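Local coordinates for protein 1,4-dihydroxy-6-naphtoate synthase (Archaeoglobus fulgidus, PDB 1ZBM) that probably catalyses the conversion of cyclic dehypoxanthinylfutalosinate into 1,4-dihydroxy-6-naphthoate and dihydroxyacetone, a step of menaquinone biosynthesis, at residues T113-L118 with L149-G154; E45-L50 with A63-A68. One frame throughout, in Å; residues are numbered along the deposited sequence.

The two contacts come in series along the chain: contact 2 (45-50 with 63-68) closes before contact 1 (113-118 with 149-154) opens, and their centres lie about 11 Å apart. Each belongs to a different mixed sheet, contact 2 to the one holding strands 39-44 and 61-65, contact 1 to the one holding strand 147-150, as in the two lobes of a type 2 periplasmic-binding-protein fold. They meet where helix 66-69 faces the start of helix 114-122. There Thr113 O lies 3.0 Å from His67 ND1 and Thr114 OG1 3.1 Å from His67 N, both probable hydrogen bonds, which would join the two lobes beside the predicted substrate-binding residues Thr114 and Ala115.

Contact 1 of 2, residues T113-L118 with L149-G154; sequences TTANLL and LLIHEG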
ATOM      1  N   THR A 113       1.737   8.997  -0.046  1.00 14.55           N
ATOM      2  CA  THR A 113       0.897   7.819  -0.179  1.00 14.58           C
ATOM      3  C   THR A 113      -0.205   8.076  -1.177  1.00 14.34           C
ATOM      4  O   THR A 113      -0.611   9.217  -1.407  1.00 14.95           O
ATOM      5  CB  THR A 113       0.230   7.450   1.117  1.00 15.75           C
ATOM      6  OG1 THR A 113      -0.760   8.439   1.430  1.00 14.61           O
ATOM      7  CG2 THR A 113       1.259   7.381   2.223  1.00 15.44           C
ATOM      8  N   THR A 114      -0.688   6.998  -1.773  1.00 14.06           N
ATOM      9  CA  THR A 114      -1.764   7.092  -2.740  1.00 13.73           C
ATOM     10  C   THR A 114      -3.014   7.669  -2.072  1.00 13.94           C
ATOM     11  O   THR A 114      -3.755   8.446  -2.679  1.00 15.43           O
ATOM     12  CB  THR A 114      -2.058   5.711  -3.320  1.00 12.68           C
ATOM     13  OG1 THR A 114      -0.903   5.262  -4.039  1.00 15.52           O
ATOM     14  CG2 THR A 114      -3.245   5.768  -4.268  1.00 12.72           C
ATOM     15  N   ALA A 115      -3.229   7.304  -0.813  1.00 12.50           N
ATOM     16  CA  ALA A 115      -4.384   7.795  -0.075  1.00 15.24           C
ATOM     17  C   ALA A 115      -4.342   9.313   0.069  1.00 16.74           C
ATOM     18  O   ALA A 115      -5.385   9.967   0.126  1.00 16.81           O
ATOM     19  CB  ALA A 115      -4.449   7.144   1.306  1.00 11.23           C
ATOM     20  N   ASN A 116      -3.145   9.884   0.143  1.00 17.88           N
ATOM     21  CA  ASN A 116      -3.059  11.328   0.269  1.00 19.42           C
ATOM     22  C   ASN A 116      -3.428  11.978  -1.051  1.00 19.66           C
ATOM     23  O   ASN A 116      -4.203  12.938  -1.088  1.00 20.19           O
ATOM     24  CB  ASN A 116      -1.663  11.765   0.684  1.00 22.70           C
ATOM     25  CG  ASN A 116      -1.703  12.738   1.837  1.00 26.16           C
ATOM     26  OD1 ASN A 116      -2.421  13.751   1.787  1.00 24.27           O
ATOM     27  ND2 ASN A 116      -0.946  12.442   2.888  1.00 27.19           N
ATOM     28  N   LEU A 117      -2.876  11.448  -2.135  1.00 18.72           N
ATOM     29  CA  LEU A 117      -3.166  11.967  -3.463  1.00 17.46           C
ATOM     30  C   LEU A 117      -4.686  11.986  -3.656  1.00 17.70           C
ATOM     31  O   LEU A 117      -5.249  12.990  -4.098  1.00 17.55           O
ATOM     32  CB  LEU A 117      -2.497  11.089  -4.526  1.00 15.30           C
ATOM     33  CG  LEU A 117      -2.763  11.459  -5.994  1.00 18.00           C
ATOM     34  CD1 LEU A 117      -2.343  12.903  -6.257  1.00 15.08           C
ATOM     35  CD2 LEU A 117      -1.987  10.508  -6.909  1.00 14.33           C
ATOM     36  N   LEU A 118      -5.346  10.880  -3.310  1.00 16.83           N
ATOM     37  CA  LEU A 118      -6.804  10.785  -3.428  1.00 16.73           C
ATOM     38  C   LEU A 118      -7.517  11.871  -2.608  1.00 16.14           C
ATOM     39  O   LEU A 118      -8.437  12.532  -3.101  1.00 16.45           O
ATOM     40  CB  LEU A 118      -7.295   9.400  -2.980  1.00 15.06           C
ATOM     41  CG  LEU A 118      -7.010   8.223  -3.911  1.00 15.24           C
ATOM     42  CD1 LEU A 118      -7.251   6.889  -3.194  1.00 14.76           C
ATOM     43  CD2 LEU A 118      -7.874   8.339  -5.131  1.00 12.62           C
ATOM     44  N   LEU A 149      -6.737  10.145   8.131  1.00 13.88           N
ATOM     45  CA  LEU A 149      -6.714   9.295   6.949  1.00 13.96           C
ATOM     46  C   LEU A 149      -6.094   7.959   7.357  1.00 12.75           C
ATOM     47  O   LEU A 149      -4.985   7.921   7.882  1.00 14.83           O
ATOM     48  CB  LEU A 149      -5.877   9.959   5.853  1.00 14.04           C
ATOM     49  CG  LEU A 149      -5.830   9.283   4.481  1.00 14.86           C
ATOM     50  CD1 LEU A 149      -7.245   9.165   3.895  1.00 16.35           C
ATOM     51  CD2 LEU A 149      -4.952  10.118   3.572  1.00 16.90           C
ATOM     52  N   LEU A 150      -6.816   6.872   7.114  1.00 13.20           N
ATOM     53  CA  LEU A 150      -6.365   5.531   7.474  1.00 12.94           C
ATOM     54  C   LEU A 150      -6.063   4.704   6.240  1.00 13.13           C
ATOM     55  O   LEU A 150      -6.969   4.386   5.469  1.00 13.96           O
ATOM     56  CB  LEU A 150      -7.460   4.822   8.270  1.00  9.36           C
ATOM     57  CG  LEU A 150      -8.060   5.625   9.410  1.00 10.41           C
ATOM     58  CD1 LEU A 150      -9.285   4.929   9.972  1.00  5.31           C
ATOM     59  CD2 LEU A 150      -6.991   5.818  10.485  1.00  7.10           C
ATOM     60  N   ILE A 151      -4.800   4.331   6.067  1.00 13.08           N
ATOM     61  CA  ILE A 151      -4.414   3.535   4.913  1.00 15.44           C
ATOM     62  C   ILE A 151      -4.157   2.071   5.243  1.00 15.61           C
ATOM     63  O   ILE A 151      -4.022   1.237   4.342  1.00 16.93           O
ATOM     64  CB  ILE A 151      -3.152   4.118   4.230  1.00 15.04           C
ATOM     65  CG1 ILE A 151      -1.914   3.863   5.097  1.00 15.51           C
ATOM     66  CG2 ILE A 151      -3.329   5.611   4.032  1.00 15.97           C
ATOM     67  CD1 ILE A 151      -0.623   4.347   4.469  1.00 15.39           C
ATOM     68  N   HIS A 152      -4.086   1.751   6.529  1.00 14.48           N
ATOM     69  CA  HIS A 152      -3.838   0.368   6.934  1.00 14.71           C
ATOM     70  C   HIS A 152      -5.101  -0.291   7.481  1.00 14.60           C
ATOM     71  O   HIS A 152      -6.198   0.025   7.034  1.00 12.16           O
ATOM     72  CB  HIS A 152      -2.701   0.315   7.953  1.00 15.07           C
ATOM     73  CG  HIS A 152      -1.390   0.793   7.407  1.00 15.25           C
ATOM     74  ND1 HIS A 152      -0.716   0.131   6.402  1.00 14.95           N
ATOM     75  CD2 HIS A 152      -0.653   1.894   7.691  1.00 13.52           C
ATOM     76  CE1 HIS A 152       0.378   0.805   6.090  1.00 16.96           C
ATOM     77  NE2 HIS A 152       0.439   1.880   6.857  1.00 15.04           N
ATOM     78  N   GLU A 153      -4.955  -1.192   8.448  1.00 14.87           N
ATOM     79  CA  GLU A 153      -6.110  -1.910   8.966  1.00 16.45           C
ATOM     80  C   GLU A 153      -7.161  -1.048   9.658  1.00 17.09           C
ATOM     81  O   GLU A 153      -8.206  -1.548  10.087  1.00 18.49           O
ATOM     82  CB  GLU A 153      -5.682  -3.065   9.895  1.00 18.41           C
ATOM     83  CG  GLU A 153      -5.098  -2.646  11.240  1.00 16.72           C
ATOM     84  CD  GLU A 153      -3.654  -2.202  11.154  1.00 17.35           C
ATOM     85  OE1 GLU A 153      -3.099  -1.817  12.210  1.00 16.99           O
ATOM     86  OE2 GLU A 153      -3.069  -2.246  10.046  1.00 15.51           O
ATOM     87  N   GLY A 154      -6.898   0.250   9.762  1.00 18.48           N
ATOM     88  CA  GLY A 154      -7.858   1.140  10.392  1.00 16.63           C
ATOM     89  C   GLY A 154      -9.141   1.181   9.580  1.00 16.69           C
ATOM     90  O   GLY A 154     -10.234   1.257  10.139  1.00 14.70           O
TER
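Thr113 OG1 is held by two backbone groups: it accepts from Asn116 N at 3.1 Å with an N-H...O angle of 142°, and it is also hydrogen-bonded to Gly110 O. The first bond makes Thr113 the N-cap of helix 114-122, and the methyl branch of the same side chain serves the other segment, CG2 reaching Ile151 CD1 at 4.2 Å. Gly110 O also takes the amide ND2 of Asn116, so one carbonyl of the preceding loop ties down both side chains. Across the contact there is no hydrogen bond, and the interface rests on carbon. In the type 2 periplasmic-binding-protein fold suggested by the family, this is the first turn of a helix set against the end of a sheet strand, here 147-150, beside the predicted substrate site. Ala115, a predicted substrate-binding residue together with Thr114, is the middle of the contact. Its CB meets two branches, Leu149 CD2 at 3.8 Å and Ile151 CG2 at 3.3 Å, though the shortness of the latter may lie within coordinate error. Leu149 extends with CG anti to the backbone N (chi1 -175°), and this carries CD2 against the first turn of the helix, 3.5 Å from Ala115 O and 3.9 Å from Asn116 N. Ile151 follows the strand end with CG2 anti to its carbonyl carbon, aimed at the alanine methyl, while its CG1 lies 3.4 Å above the ring plane of His152, offset toward the rim. The rings of His152, the predicted proton acceptor, and Phe133 meet edge-to-face.

Contact 2 of 2, residues E45-L50 with A63-A68; sequences EDIETL and AISAHA
Ala63 meets Leu50 twice, by its methyl and by its carbonyl. Strand 61-65 is the second strand of a beta-alpha-beta crossover: helix 47-53 leads from strand 39-44 to strand 61-65, parallel strands with 11-16 between them in the sheet. Against Ala63 O lies Leu50 CB at 3.8 Å, and Leu50 CD1 comes within 4.2 Å of Ala63 CB. The leucine sits with CG anti to its own carbonyl carbon (chi1 -58°), and in that rotation Leu50 CD1 reaches Ala63 O at 3.8 Å, as CB does. Next comes Ile64, which offers its backbone more than its side chain: Ile47 CD1 approaches Ile64 CA at 3.9 Å. The Ile64 side chain packs on Asn51, further along the helix of Ile47, and on Leu72. Ser65 closes the strand and is the N-cap of helix 66-69, although its hydroxyl makes no capping bond. Ser65 OG lies 3.6 Å from Ile47 CG1, a van der Waals contact between the hydroxyl oxygen and a methylene, and the hydroxyl's hydrogen bond is made just beyond the segments. Ser65 N is bonded to Asn51 OD1, a link from the strand end to helix 47-53. Ile47 reaches both residues through one torsion: with CG1 anti to the backbone N (chi1 -174°), the methylene is carried to the Ser65 hydroxyl and CD1 to Ile64 CA. That isoleucine also lies about 4 Å, side chain to side chain, from His152, the predicted proton acceptor. Across the contact, the helix carrying Ile47 starts at the N-cap Asp46, whose OD1 accepts from Glu48 N at 2.8 Å, the donor lying 36° out of the carboxylate plane.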
ATOM      1  N   GLU A  45      10.355  -1.560   6.587  1.00 17.53           N
ATOM      2  CA  GLU A  45      10.223  -0.179   7.008  1.00 17.38           C
ATOM      3  C   GLU A  45       8.860   0.357   6.582  1.00 17.24           C
ATOM      4  O   GLU A  45       8.239  -0.173   5.658  1.00 16.01           O
ATOM      5  CB  GLU A  45      11.336   0.660   6.386  1.00 19.34           C
ATOM      6  CG  GLU A  45      12.686   0.501   7.052  1.00 22.56           C
ATOM      7  CD  GLU A  45      13.783   1.199   6.272  1.00 26.96           C
ATOM      8  OE1 GLU A  45      14.859   1.470   6.847  1.00 29.98           O
ATOM      9  OE2 GLU A  45      13.572   1.471   5.069  1.00 29.22           O
ATOM     10  N   ASP A  46       8.394   1.400   7.266  1.00 15.47           N
ATOM     11  CA  ASP A  46       7.105   2.007   6.962  1.00 14.97           C
ATOM     12  C   ASP A  46       7.046   2.489   5.516  1.00 14.20           C
ATOM     13  O   ASP A  46       8.019   3.016   4.966  1.00 12.80           O
ATOM     14  CB  ASP A  46       6.828   3.162   7.939  1.00 18.08           C
ATOM     15  CG  ASP A  46       5.502   3.859   7.673  1.00 22.03           C
ATOM     16  OD1 ASP A  46       5.471   4.763   6.809  1.00 24.67           O
ATOM     17  OD2 ASP A  46       4.487   3.497   8.317  1.00 21.75           O
ATOM     18  N   ILE A  47       5.878   2.298   4.915  1.00 13.22           N
ATOM     19  CA  ILE A  47       5.630   2.665   3.520  1.00 13.75           C
ATOM     20  C   ILE A  47       6.069   4.094   3.165  1.00 14.49           C
ATOM     21  O   ILE A  47       6.604   4.334   2.080  1.00 12.19           O
ATOM     22  CB  ILE A  47       4.121   2.483   3.171  1.00 12.99           C
ATOM     23  CG1 ILE A  47       3.893   2.725   1.693  1.00 15.39           C
ATOM     24  CG2 ILE A  47       3.271   3.421   4.004  1.00 12.48           C
ATOM     25  CD1 ILE A  47       4.557   1.682   0.812  1.00 18.48           C
ATOM     26  N   GLU A  48       5.862   5.050   4.066  1.00 15.72           N
ATOM     27  CA  GLU A  48       6.269   6.408   3.741  1.00 16.14           C
ATOM     28  C   GLU A  48       7.796   6.484   3.726  1.00 15.95           C
ATOM     29  O   GLU A  48       8.373   7.212   2.926  1.00 15.61           O
ATOM     30  CB  GLU A  48       5.669   7.410   4.730  1.00 17.21           C
ATOM     31  CG  GLU A  48       5.860   8.878   4.330  1.00 19.58           C
ATOM     32  CD  GLU A  48       5.362   9.206   2.922  1.00 20.96           C
ATOM     33  OE1 GLU A  48       4.755   8.332   2.259  1.00 22.21           O
ATOM     34  OE2 GLU A  48       5.574  10.357   2.474  1.00 20.40           O
ATOM     35  N   THR A  49       8.446   5.712   4.596  1.00 16.35           N
ATOM     36  CA  THR A  49       9.912   5.688   4.643  1.00 15.41           C
ATOM     37  C   THR A  49      10.465   5.156   3.312  1.00 15.49           C
ATOM     38  O   THR A  49      11.472   5.659   2.798  1.00 16.39           O
ATOM     39  CB  THR A  49      10.423   4.788   5.795  1.00 16.07           C
ATOM     40  OG1 THR A  49       9.990   5.325   7.052  1.00 15.10           O
ATOM     41  CG2 THR A  49      11.956   4.702   5.786  1.00 15.36           C
ATOM     42  N   LEU A  50       9.798   4.145   2.755  1.00 13.07           N
ATOM     43  CA  LEU A  50      10.217   3.564   1.480  1.00 12.83           C
ATOM     44  C   LEU A  50       9.914   4.503   0.302  1.00 10.65           C
ATOM     45  O   LEU A  50      10.668   4.553  -0.669  1.00 11.27           O
ATOM     46  CB  LEU A  50       9.543   2.196   1.247  1.00 11.33           C
ATOM     47  CG  LEU A  50       9.758   1.089   2.287  1.00 10.34           C
ATOM     48  CD1 LEU A  50       9.244  -0.256   1.751  1.00 10.33           C
ATOM     49  CD2 LEU A  50      11.241   0.982   2.608  1.00 11.04           C
ATOM     50  N   ALA A  63       8.637  -1.881  -1.968  1.00 15.41           N
ATOM     51  CA  ALA A  63       7.202  -1.628  -2.072  1.00 16.68           C
ATOM     52  C   ALA A  63       7.153  -0.109  -2.192  1.00 16.76           C
ATOM     53  O   ALA A  63       8.116   0.569  -1.833  1.00 17.04           O
ATOM     54  CB  ALA A  63       6.478  -2.081  -0.806  1.00 15.11           C
ATOM     55  N   ILE A  64       6.050   0.428  -2.692  1.00 19.18           N
ATOM     56  CA  ILE A  64       5.935   1.873  -2.845  1.00 20.03           C
ATOM     57  C   ILE A  64       4.543   2.266  -3.316  1.00 19.53           C
ATOM     58  O   ILE A  64       3.971   1.621  -4.191  1.00 22.04           O
ATOM     59  CB  ILE A  64       6.960   2.409  -3.864  1.00 20.82           C
ATOM     60  CG1 ILE A  64       6.921   3.935  -3.891  1.00 24.46           C
ATOM     61  CG2 ILE A  64       6.631   1.891  -5.255  1.00 21.96           C
ATOM     62  CD1 ILE A  64       7.930   4.547  -4.827  1.00 28.48           C
ATOM     63  N   SER A  65       4.015   3.341  -2.741  1.00 17.47           N
ATOM     64  CA  SER A  65       2.691   3.851  -3.085  1.00 14.06           C
ATOM     65  C   SER A  65       2.598   4.198  -4.567  1.00 12.69           C
ATOM     66  O   SER A  65       3.571   4.667  -5.152  1.00 11.65           O
ATOM     67  CB  SER A  65       2.391   5.103  -2.255  1.00 11.38           C
ATOM     68  OG  SER A  65       2.351   4.805  -0.874  1.00  7.37           O
ATOM     69  N   ALA A  66       1.439   3.974  -5.181  1.00 11.95           N
ATOM     70  CA  ALA A  66       1.306   4.311  -6.598  1.00 14.56           C
ATOM     71  C   ALA A  66       1.631   5.798  -6.773  1.00 13.63           C
ATOM     72  O   ALA A  66       2.328   6.181  -7.712  1.00 16.40           O
ATOM     73  CB  ALA A  66      -0.111   4.012  -7.101  1.00 12.87           C
ATOM     74  N   HIS A  67       1.127   6.629  -5.867  1.00 13.26           N
ATOM     75  CA  HIS A  67       1.382   8.065  -5.902  1.00 12.25           C
ATOM     76  C   HIS A  67       2.886   8.333  -6.070  1.00 12.57           C
ATOM     77  O   HIS A  67       3.322   8.913  -7.065  1.00 12.79           O
ATOM     78  CB  HIS A  67       0.888   8.695  -4.600  1.00 13.34           C
ATOM     79  CG  HIS A  67       1.152  10.167  -4.490  1.00 14.49           C
ATOM     80  ND1 HIS A  67       0.950  10.868  -3.321  1.00 14.24           N
ATOM     81  CD2 HIS A  67       1.592  11.071  -5.398  1.00 15.70           C
ATOM     82  CE1 HIS A  67       1.253  12.140  -3.512  1.00 15.01           C
ATOM     83  NE2 HIS A  67       1.647  12.291  -4.764  1.00 16.32           N
ATOM     84  N   ALA A  68       3.664   7.894  -5.087  1.00 11.64           N
ATOM     85  CA  ALA A  68       5.106   8.073  -5.087  1.00 12.95           C
ATOM     86  C   ALA A  68       5.755   7.606  -6.387  1.00 15.50           C
ATOM     87  O   ALA A  68       6.642   8.275  -6.922  1.00 17.17           O
ATOM     88  CB  ALA A  68       5.714   7.339  -3.905  1.00 13.40           C
TER